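PDB 1SZH: protein her-1 from Caenorhabditis elegans, which dictates male development, probably through a direct role in cell signalling during sex determination, and inhibits the function of TRA-2A. Local coordinates for residues C27-I30 and M31-T35; Y50-K53 and C54-V58; V141-F144 and E145-C148. The protein carries 2 engineered substitutions. One frame throughout, in Å; residues are numbered along the deposited sequence.

Contact 1. Residues C27-I30 and M31-T35; sequences CIEI and MKFGT
The C-terminal cap of helix 24-33 brings I30 and T35 together. T35 N donates to I30 O over 3.0 Å, nearly straight at 167° and in the carbonyl plane. Beside this bond the hydroxyl of T35 lies against the I30 side chain, T35 OG1 coming to 3.3 Å from I30 CB. I30 carries CG1 between its backbone N and carbonyl carbon (chi1 68°), which leaves CG2 facing that hydroxyl; I30 CD1 rests against M31 CG, 4.0 Å away. The T35 N to I30 O bond, spanning five residues, and a weak one from G34 N to M31 O make a Schellman motif, with G34, at positive phi, its C' residue. One turn earlier the helix keeps its regular ladder, M31 N to C27 O, K32 N to I28 O and F33 N to E29 O, the last 3.0 Å long. On the exposed side E29 and K32 run side by side, and E29 OE1 makes a long salt bridge of 3.7 Å with K32 NZ. F33 extends alongside E29; the edge of its ring is turned to the backbone, with F33 CD1 3.1 Å from E29 O, while the carboxylate is steeply inclined to the ring, 74° between planes. M31 leaves from the buried side, bends at chi3 and folds its methyl back along the helix, M31 CE reaching 4.2 Å from C27 CB. Helix 8-18 covers that methionine through I11, A14 and A15, and a disulfide bonds C27 to C19. S102 OG donates to M31 O, while I37 and P101 pack on I30.

Contact 2. Residues Y50-K53 and C54-V58; sequences YVYK and CLQNV
Q56 N donates to Y52 O over 2.9 Å, and L55 N to V51 O over 2.8 Å at 172°, the straightest of the four bonds between successive turns here; C54 to Y50 and N57 to K53 complete the alpha-helical ladder. The polar ends of Y52 and Q56 are gripped from beyond the helix. Y52 OH is hydrogen-bonded to I68 O and R108 NH2, whereas Q56 gives NE2 to P101 O and takes I68 N on OE1, so both functions of the amide are used and its rotation is fixed. Between these anchors the glutamine crosses the tyrosine obliquely. Its CG lies over one face of the phenol, displaced toward the rim, in a CH-pi contact of 4.0 Å from Q56 CG to the centroid of the Y52 ring. A bend at chi2 (-122°) then lays the amide over the CZ-OH end of the ring, the two planes 23° apart, with Q56 CD 3.7 Å from Y52 CZ. V51 and L55 point the same way on a neighbouring side of the helix, and V51 CG1 meets L55 CD1 at 3.9 Å. Helix 47-59 turns two buried sides to its surroundings: Y52 and Q56 face the loops holding I68 and P101, with R108 of helix 105-115 reaching Y52, while L55 packs on A14 of helix 8-18, to which the disulfide C54-C18 also ties it.

Contact 3. Residues V141-F144 and E145-C148; sequences VLQF and EEYC
F144 O accepts from both Y147 N and C148 N in two overlapping type I beta turns, F144-Y147 lying one residue on from Q143-E146. The bond from C148 N is the shorter, 2.7 Å, and runs close to the C=O direction at 176°; Y147 N stands 3.1 Å from F144 O, well above the carbonyl plane. Q143 O takes E146 N at 2.8 Å, also from above its plane, and Y147 O accepts from K128 NZ of helix 120-134, to which C148 is joined by its disulfide with C125. One water donates to L142 O over 3.0 Å and lies 2.6 Å from Y147 OH, in plane at the phenol edge. With CG between backbone N and carbonyl carbon (chi1 57°), Y147 folds its ring back over the turn. F144 CA sits over one face, 4.3 Å from the Y147 centroid; the F144 ring runs alongside, F144 CD2 3.8 Å from Y147 CZ, and L142 CD1 packs 3.9 Å from Y147 CD2. An alanine here would remove the phenol, and would probably leave the water without its second anchor and F144 and its ring, with L142, uncovered. Backbone bonds, a water and apolar packing hold the turn, with F144 N buried and unpaired.

From the N terminus the chain first meets contact 1, where helix 24-33 ends, and then contact 2, in the next helix, 47-59. Each is local to its own turns, so none closes a long loop, and the three follow in series without nesting or crossing. Contacts 1 and 2 nevertheless touch, M31 CE lying 3.8 Å from L55 CD2, and both pack on helix 8-18, so helices 8-18, 24-33 and 47-59 pack together here. Contact 3 comes far later, on the opposite side of the chain's centre, its centre about 33 Å from that of contact 1; there C148 joins the loop after helix 120-134 back to that helix through C125.

Contact 1. Residues C27-I30 and M31-T35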
ATOM      1  N   CYS A  27      -9.120 -14.022  -1.905  1.00 17.00           N
ATOM      2  CA  CYS A  27      -8.479 -13.250  -0.838  1.00 15.96           C
ATOM      3  C   CYS A  27      -7.253 -13.964  -0.292  1.00 14.18           C
ATOM      4  O   CYS A  27      -6.226 -13.340  -0.027  1.00 14.45           O
ATOM      5  CB  CYS A  27      -9.494 -12.965   0.268  1.00 15.05           C
ATOM      6  SG  CYS A  27     -10.534 -11.587  -0.247  1.00 20.19           S
ATOM      7  N   ILE A  28      -7.347 -15.278  -0.129  1.00 15.68           N
ATOM      8  CA  ILE A  28      -6.204 -16.065   0.340  1.00 16.38           C
ATOM      9  C   ILE A  28      -5.080 -15.936  -0.679  1.00 16.88           C
ATOM     10  O   ILE A  28      -3.914 -15.749  -0.309  1.00 14.80           O
ATOM     11  CB  ILE A  28      -6.617 -17.534   0.533  1.00 17.60           C
ATOM     12  CG1 ILE A  28      -7.509 -17.640   1.774  1.00 19.60           C
ATOM     13  CG2 ILE A  28      -5.398 -18.434   0.702  1.00 17.91           C
ATOM     14  CD1 ILE A  28      -8.263 -18.955   1.886  1.00 21.54           C
ATOM     15  N   GLU A  29      -5.430 -15.982  -1.966  1.00 16.14           N
ATOM     16  CA  GLU A  29      -4.411 -15.869  -3.024  1.00 19.12           C
ATOM     17  C   GLU A  29      -3.680 -14.532  -3.032  1.00 15.25           C
ATOM     18  O   GLU A  29      -2.446 -14.493  -3.096  1.00 15.30           O
ATOM     19  CB  GLU A  29      -5.041 -16.097  -4.395  1.00 22.78           C
ATOM     20  CG  GLU A  29      -5.402 -17.535  -4.687  1.00 31.34           C
ATOM     21  CD  GLU A  29      -4.608 -18.101  -5.862  1.00 28.21           C
ATOM     22  OE1 GLU A  29      -4.077 -19.215  -5.725  1.00 34.00           O
ATOM     23  OE2 GLU A  29      -4.534 -17.438  -6.924  1.00 32.94           O
ATOM     24  N   ILE A  30      -4.427 -13.422  -2.955  1.00 13.09           N
ATOM     25  CA  ILE A  30      -3.732 -12.145  -2.971  1.00 14.32           C
ATOM     26  C   ILE A  30      -2.905 -11.951  -1.698  1.00 13.55           C
ATOM     27  O   ILE A  30      -1.873 -11.288  -1.722  1.00 13.86           O
ATOM     28  CB  ILE A  30      -4.697 -10.960  -3.243  1.00 14.06           C
ATOM     29  CG1 ILE A  30      -5.669 -10.723  -2.082  1.00 15.07           C
ATOM     30  CG2 ILE A  30      -5.513 -11.257  -4.508  1.00 13.16           C
ATOM     31  CD1 ILE A  30      -5.153  -9.757  -1.009  1.00 16.53           C
ATOM     32  N   MET A  31      -3.312 -12.561  -0.591  1.00 12.18           N
ATOM     33  CA  MET A  31      -2.482 -12.433   0.608  1.00 13.46           C
ATOM     34  C   MET A  31      -1.186 -13.249   0.493  1.00 13.24           C
ATOM     35  O   MET A  31      -0.107 -12.775   0.857  1.00 16.54           O
ATOM     36  CB  MET A  31      -3.257 -12.867   1.855  1.00 12.73           C
ATOM     37  CG  MET A  31      -4.270 -11.804   2.287  1.00 14.84           C
ATOM     38  SD  MET A  31      -5.109 -12.208   3.850  1.00 15.66           S
ATOM     39  CE  MET A  31      -6.496 -13.168   3.225  1.00 15.97           C
ATOM     40  N   LYS A  32      -1.278 -14.475  -0.021  1.00 12.43           N
ATOM     41  CA  LYS A  32      -0.067 -15.300  -0.098  1.00 13.28           C
ATOM     42  C   LYS A  32       0.897 -14.800  -1.162  1.00 15.41           C
ATOM     43  O   LYS A  32       2.100 -14.970  -1.007  1.00 16.55           O
ATOM     44  CB  LYS A  32      -0.422 -16.788  -0.325  1.00 18.12           C
ATOM     45  CG  LYS A  32      -0.750 -17.193  -1.746  1.00 19.47           C
ATOM     46  CD  LYS A  32      -1.197 -18.699  -1.780  1.00 19.81           C
ATOM     47  CE  LYS A  32      -1.142 -19.263  -3.192  1.00 27.05           C
ATOM     48  NZ  LYS A  32      -1.684 -20.650  -3.235  1.00 27.85           N
ATOM     49  N   PHE A  33       0.370 -14.176  -2.205  1.00 15.51           N
ATOM     50  CA  PHE A  33       1.212 -13.639  -3.275  1.00 13.98           C
ATOM     51  C   PHE A  33       1.636 -12.211  -2.985  1.00 19.12           C
ATOM     52  O   PHE A  33       2.546 -11.693  -3.624  1.00 19.44           O
ATOM     53  CB  PHE A  33       0.481 -13.683  -4.634  1.00 17.82           C
ATOM     54  CG  PHE A  33       0.472 -15.042  -5.271  1.00 20.37           C
ATOM     55  CD1 PHE A  33      -0.705 -15.780  -5.363  1.00 28.99           C
ATOM     56  CD2 PHE A  33       1.634 -15.564  -5.805  1.00 21.82           C
ATOM     57  CE1 PHE A  33      -0.707 -17.043  -5.976  1.00 27.06           C
ATOM     58  CE2 PHE A  33       1.639 -16.813  -6.420  1.00 27.55           C
ATOM     59  CZ  PHE A  33       0.455 -17.548  -6.504  1.00 21.87           C
ATOM     60  N   GLY A  34       1.000 -11.560  -2.009  1.00 13.56           N
ATOM     61  CA  GLY A  34       1.377 -10.200  -1.708  1.00 14.27           C
ATOM     62  C   GLY A  34       0.983  -9.233  -2.818  1.00 13.98           C
ATOM     63  O   GLY A  34       1.808  -8.447  -3.267  1.00 18.25           O
ATOM     64  N   THR A  35      -0.267  -9.296  -3.263  1.00 14.25           N
ATOM     65  CA  THR A  35      -0.744  -8.408  -4.327  1.00 13.23           C
ATOM     66  C   THR A  35      -1.987  -7.641  -3.870  1.00 16.07           C
ATOM     67  O   THR A  35      -2.554  -7.914  -2.803  1.00 15.81           O
ATOM     68  CB  THR A  35      -1.114  -9.220  -5.594  1.00 19.82           C
ATOM     69  OG1 THR A  35      -2.167 -10.153  -5.284  1.00 23.15           O
ATOM     70  CG2 THR A  35       0.093  -9.978  -6.088  1.00 20.82           C
TER

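Contact 2. Residues Y50-K53 and C54-V58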
ATOM      1  N   TYR A  50     -11.971  -1.001   1.734  1.00 13.43           N
ATOM      2  CA  TYR A  50     -12.384  -1.415   3.072  1.00 14.99           C
ATOM      3  C   TYR A  50     -11.905  -2.826   3.382  1.00 15.89           C
ATOM      4  O   TYR A  50     -11.515  -3.125   4.532  1.00 15.19           O
ATOM      5  CB  TYR A  50     -13.901  -1.244   3.207  1.00 16.86           C
ATOM      6  CG  TYR A  50     -14.305   0.216   3.021  1.00 18.42           C
ATOM      7  CD1 TYR A  50     -15.394   0.574   2.243  1.00 21.72           C
ATOM      8  CD2 TYR A  50     -13.552   1.239   3.602  1.00 23.52           C
ATOM      9  CE1 TYR A  50     -15.723   1.928   2.029  1.00 25.75           C
ATOM     10  CE2 TYR A  50     -13.867   2.585   3.399  1.00 28.35           C
ATOM     11  CZ  TYR A  50     -14.957   2.918   2.617  1.00 26.34           C
ATOM     12  OH  TYR A  50     -15.264   4.252   2.421  1.00 30.50           O
ATOM     13  N   VAL A  51     -11.893  -3.703   2.381  1.00 13.94           N
ATOM     14  CA  VAL A  51     -11.390  -5.056   2.591  1.00 13.33           C
ATOM     15  C   VAL A  51      -9.905  -4.985   2.941  1.00 13.03           C
ATOM     16  O   VAL A  51      -9.398  -5.743   3.768  1.00 14.76           O
ATOM     17  CB  VAL A  51     -11.615  -5.918   1.341  1.00 14.34           C
ATOM     18  CG1 VAL A  51     -10.973  -7.315   1.499  1.00 18.29           C
ATOM     19  CG2 VAL A  51     -13.119  -6.026   1.087  1.00 15.03           C
ATOM     20  N   TYR A  52      -9.183  -4.073   2.299  1.00 12.64           N
ATOM     21  CA  TYR A  52      -7.758  -3.919   2.596  1.00 14.34           C
ATOM     22  C   TYR A  52      -7.555  -3.590   4.072  1.00 10.12           C
ATOM     23  O   TYR A  52      -6.683  -4.154   4.749  1.00 13.77           O
ATOM     24  CB  TYR A  52      -7.175  -2.787   1.746  1.00 11.87           C
ATOM     25  CG  TYR A  52      -5.775  -2.283   2.129  1.00 13.28           C
ATOM     26  CD1 TYR A  52      -4.640  -2.673   1.424  1.00 13.99           C
ATOM     27  CD2 TYR A  52      -5.604  -1.405   3.211  1.00 13.50           C
ATOM     28  CE1 TYR A  52      -3.350  -2.162   1.768  1.00 13.41           C
ATOM     29  CE2 TYR A  52      -4.351  -0.913   3.559  1.00 13.06           C
ATOM     30  CZ  TYR A  52      -3.226  -1.303   2.835  1.00 13.68           C
ATOM     31  OH  TYR A  52      -1.985  -0.794   3.157  1.00 14.52           O
ATOM     32  N   LYS A  53      -8.381  -2.675   4.579  1.00 14.53           N
ATOM     33  CA  LYS A  53      -8.248  -2.269   5.972  1.00 15.35           C
ATOM     34  C   LYS A  53      -8.612  -3.404   6.913  1.00 14.71           C
ATOM     35  O   LYS A  53      -7.930  -3.622   7.918  1.00 15.37           O
ATOM     36  CB  LYS A  53      -9.130  -1.044   6.218  1.00 15.62           C
ATOM     37  CG  LYS A  53      -8.683   0.132   5.376  1.00 13.96           C
ATOM     38  CD  LYS A  53      -9.544   1.345   5.589  1.00 20.47           C
ATOM     39  CE  LYS A  53      -9.014   2.525   4.783  1.00 22.31           C
ATOM     40  NZ  LYS A  53      -9.796   3.778   5.032  1.00 27.61           N
ATOM     41  N   CYS A  54      -9.660  -4.144   6.573  1.00 15.21           N
ATOM     42  CA  CYS A  54     -10.072  -5.282   7.393  1.00 16.38           C
ATOM     43  C   CYS A  54      -8.924  -6.320   7.423  1.00 16.79           C
ATOM     44  O   CYS A  54      -8.548  -6.826   8.489  1.00 15.28           O
ATOM     45  CB  CYS A  54     -11.350  -5.872   6.799  1.00 14.63           C
ATOM     46  SG  CYS A  54     -12.086  -7.247   7.724  1.00 21.53           S
ATOM     47  N   LEU A  55      -8.376  -6.664   6.254  1.00 14.26           N
ATOM     48  CA  LEU A  55      -7.294  -7.636   6.213  1.00 12.60           C
ATOM     49  C   LEU A  55      -6.077  -7.188   7.020  1.00 14.71           C
ATOM     50  O   LEU A  55      -5.496  -7.968   7.770  1.00 16.11           O
ATOM     51  CB  LEU A  55      -6.887  -7.954   4.757  1.00 14.05           C
ATOM     52  CG  LEU A  55      -7.976  -8.664   3.943  1.00 14.53           C
ATOM     53  CD1 LEU A  55      -7.455  -8.797   2.498  1.00 14.14           C
ATOM     54  CD2 LEU A  55      -8.285 -10.042   4.501  1.00 14.25           C
ATOM     55  N   GLN A  56      -5.678  -5.931   6.870  1.00 13.88           N
ATOM     56  CA  GLN A  56      -4.531  -5.441   7.630  1.00 15.41           C
ATOM     57  C   GLN A  56      -4.757  -5.561   9.143  1.00 14.41           C
ATOM     58  O   GLN A  56      -3.860  -5.955   9.891  1.00 17.33           O
ATOM     59  CB  GLN A  56      -4.261  -3.984   7.278  1.00 16.03           C
ATOM     60  CG  GLN A  56      -3.649  -3.802   5.899  1.00 14.75           C
ATOM     61  CD  GLN A  56      -2.305  -3.089   5.979  1.00 15.36           C
ATOM     62  OE1 GLN A  56      -2.196  -2.001   6.544  1.00 16.46           O
ATOM     63  NE2 GLN A  56      -1.279  -3.693   5.397  1.00 17.60           N
ATOM     64  N   ASN A  57      -5.974  -5.230   9.564  1.00 16.19           N
ATOM     65  CA  ASN A  57      -6.320  -5.282  10.978  1.00 16.71           C
ATOM     66  C   ASN A  57      -6.258  -6.707  11.523  1.00 19.95           C
ATOM     67  O   ASN A  57      -5.873  -6.903  12.677  1.00 24.87           O
ATOM     68  CB  ASN A  57      -7.707  -4.653  11.208  1.00 17.42           C
ATOM     69  CG  ASN A  57      -7.677  -3.124  11.180  1.00 21.91           C
ATOM     70  OD1 ASN A  57      -8.716  -2.464  11.342  1.00 24.33           O
ATOM     71  ND2 ASN A  57      -6.493  -2.553  10.966  1.00 17.93           N
ATOM     72  N   VAL A  58      -6.616  -7.713  10.718  1.00 16.47           N
ATOM     73  CA  VAL A  58      -6.536  -9.091  11.220  1.00 16.39           C
ATOM     74  C   VAL A  58      -5.105  -9.629  11.124  1.00 19.77           C
ATOM     75  O   VAL A  58      -4.559 -10.142  12.096  1.00 21.25           O
ATOM     76  CB  VAL A  58      -7.487 -10.042  10.454  1.00 19.57           C
ATOM     77  CG1 VAL A  58      -7.319 -11.479  10.976  1.00 20.39           C
ATOM     78  CG2 VAL A  58      -8.911  -9.589  10.591  1.00 18.39           C
TER

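Contact 3. Residues V141-F144 and E145-C148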
ATOM      1  N   VAL A 141      -5.146  17.280  -1.943  1.00 23.54           N
ATOM      2  CA  VAL A 141      -5.403  18.719  -2.038  1.00 27.32           C
ATOM      3  C   VAL A 141      -4.152  19.507  -2.465  1.00 25.99           C
ATOM      4  O   VAL A 141      -4.241  20.553  -3.122  1.00 25.70           O
ATOM      5  CB  VAL A 141      -5.905  19.260  -0.661  1.00 27.56           C
ATOM      6  CG1 VAL A 141      -5.990  20.795  -0.666  1.00 25.06           C
ATOM      7  CG2 VAL A 141      -7.269  18.654  -0.337  1.00 26.86           C
ATOM      8  N   LEU A 142      -2.985  18.994  -2.084  1.00 26.94           N
ATOM      9  CA  LEU A 142      -1.698  19.622  -2.392  1.00 27.73           C
ATOM     10  C   LEU A 142      -0.934  18.823  -3.439  1.00 32.53           C
ATOM     11  O   LEU A 142      -1.005  17.600  -3.460  1.00 38.35           O
ATOM     12  CB  LEU A 142      -0.822  19.673  -1.141  1.00 25.84           C
ATOM     13  CG  LEU A 142      -1.317  20.427   0.104  1.00 26.43           C
ATOM     14  CD1 LEU A 142      -0.325  20.254   1.237  1.00 28.32           C
ATOM     15  CD2 LEU A 142      -1.461  21.896  -0.233  1.00 26.86           C
ATOM     16  N   GLN A 143      -0.213  19.510  -4.315  1.00 37.51           N
ATOM     17  CA  GLN A 143       0.609  18.802  -5.284  1.00 39.53           C
ATOM     18  C   GLN A 143       1.971  18.771  -4.611  1.00 37.72           C
ATOM     19  O   GLN A 143       2.272  19.640  -3.790  1.00 27.96           O
ATOM     20  CB  GLN A 143       0.656  19.540  -6.616  1.00 44.25           C
ATOM     21  CG  GLN A 143       0.648  21.032  -6.494  1.00 52.67           C
ATOM     22  CD  GLN A 143       0.606  21.699  -7.846  1.00 60.97           C
ATOM     23  OE1 GLN A 143      -0.200  21.332  -8.702  1.00 66.73           O
ATOM     24  NE2 GLN A 143       1.469  22.690  -8.048  1.00 63.36           N
ATOM     25  N   PHE A 144       2.799  17.778  -4.936  1.00 33.46           N
ATOM     26  CA  PHE A 144       4.093  17.662  -4.270  1.00 29.24           C
ATOM     27  C   PHE A 144       4.902  18.929  -4.305  1.00 23.93           C
ATOM     28  O   PHE A 144       5.647  19.211  -3.364  1.00 28.76           O
ATOM     29  CB  PHE A 144       4.937  16.528  -4.870  1.00 29.60           C
ATOM     30  CG  PHE A 144       4.253  15.192  -4.889  1.00 28.43           C
ATOM     31  CD1 PHE A 144       3.755  14.678  -6.088  1.00 29.60           C
ATOM     32  CD2 PHE A 144       4.056  14.470  -3.713  1.00 25.47           C
ATOM     33  CE1 PHE A 144       3.098  13.446  -6.129  1.00 26.47           C
ATOM     34  CE2 PHE A 144       3.399  13.229  -3.734  1.00 25.70           C
ATOM     35  CZ  PHE A 144       2.902  12.719  -4.943  1.00 27.40           C
ATOM     36  N   GLU A 145       4.785  19.675  -5.394  1.00 27.58           N
ATOM     37  CA  GLU A 145       5.534  20.923  -5.539  1.00 33.12           C
ATOM     38  C   GLU A 145       5.257  21.915  -4.409  1.00 32.27           C
ATOM     39  O   GLU A 145       6.062  22.813  -4.159  1.00 33.49           O
ATOM     40  CB  GLU A 145       5.221  21.578  -6.886  1.00 36.25           C
ATOM     41  CG  GLU A 145       5.555  20.721  -8.101  1.00 53.08           C
ATOM     42  CD  GLU A 145       4.395  19.854  -8.518  1.00 63.11           C
ATOM     43  OE1 GLU A 145       3.297  19.900  -7.867  1.00 70.94           O
ATOM     44  OE2 GLU A 145       4.536  19.068  -9.524  1.00 72.88           O
ATOM     45  N   GLU A 146       4.134  21.744  -3.717  1.00 30.71           N
ATOM     46  CA  GLU A 146       3.767  22.652  -2.623  1.00 28.41           C
ATOM     47  C   GLU A 146       4.381  22.331  -1.271  1.00 29.45           C
ATOM     48  O   GLU A 146       4.437  23.191  -0.394  1.00 36.17           O
ATOM     49  CB  GLU A 146       2.245  22.726  -2.477  1.00 27.07           C
ATOM     50  CG  GLU A 146       1.564  23.364  -3.665  1.00 28.17           C
ATOM     51  CD  GLU A 146       0.127  23.795  -3.378  1.00 37.48           C
ATOM     52  OE1 GLU A 146      -0.070  24.752  -2.581  1.00 39.83           O
ATOM     53  OE2 GLU A 146      -0.802  23.183  -3.952  1.00 40.67           O
ATOM     54  N   TYR A 147       4.839  21.101  -1.073  1.00 33.28           N
ATOM     55  CA  TYR A 147       5.445  20.799   0.212  1.00 33.88           C
ATOM     56  C   TYR A 147       6.788  20.123   0.049  1.00 38.40           C
ATOM     57  O   TYR A 147       7.491  19.863   1.025  1.00 37.29           O
ATOM     58  CB  TYR A 147       4.495  19.974   1.074  1.00 34.53           C
ATOM     59  CG  TYR A 147       4.034  18.685   0.456  1.00 31.21           C
ATOM     60  CD1 TYR A 147       4.712  17.494   0.703  1.00 33.91           C
ATOM     61  CD2 TYR A 147       2.864  18.640  -0.303  1.00 33.30           C
ATOM     62  CE1 TYR A 147       4.225  16.282   0.227  1.00 32.71           C
ATOM     63  CE2 TYR A 147       2.371  17.436  -0.785  1.00 29.08           C
ATOM     64  CZ  TYR A 147       3.053  16.259  -0.507  1.00 30.14           C
ATOM     65  OH  TYR A 147       2.534  15.058  -0.910  1.00 28.28           O
ATOM     66  N   CYS A 148       7.131  19.838  -1.203  1.00 38.59           N
ATOM     67  CA  CYS A 148       8.427  19.273  -1.551  1.00 46.65           C
ATOM     68  C   CYS A 148       8.921  20.316  -2.548  1.00 49.73           C
ATOM     69  O   CYS A 148       8.475  20.350  -3.691  1.00 57.68           O
ATOM     70  CB  CYS A 148       8.278  17.919  -2.242  1.00 37.58           C
ATOM     71  SG  CYS A 148       7.524  16.675  -1.159  1.00 32.92           S
TER
HETATM   72  O   HOH W   1       0.337  15.205  -2.200  1.00 29.47           O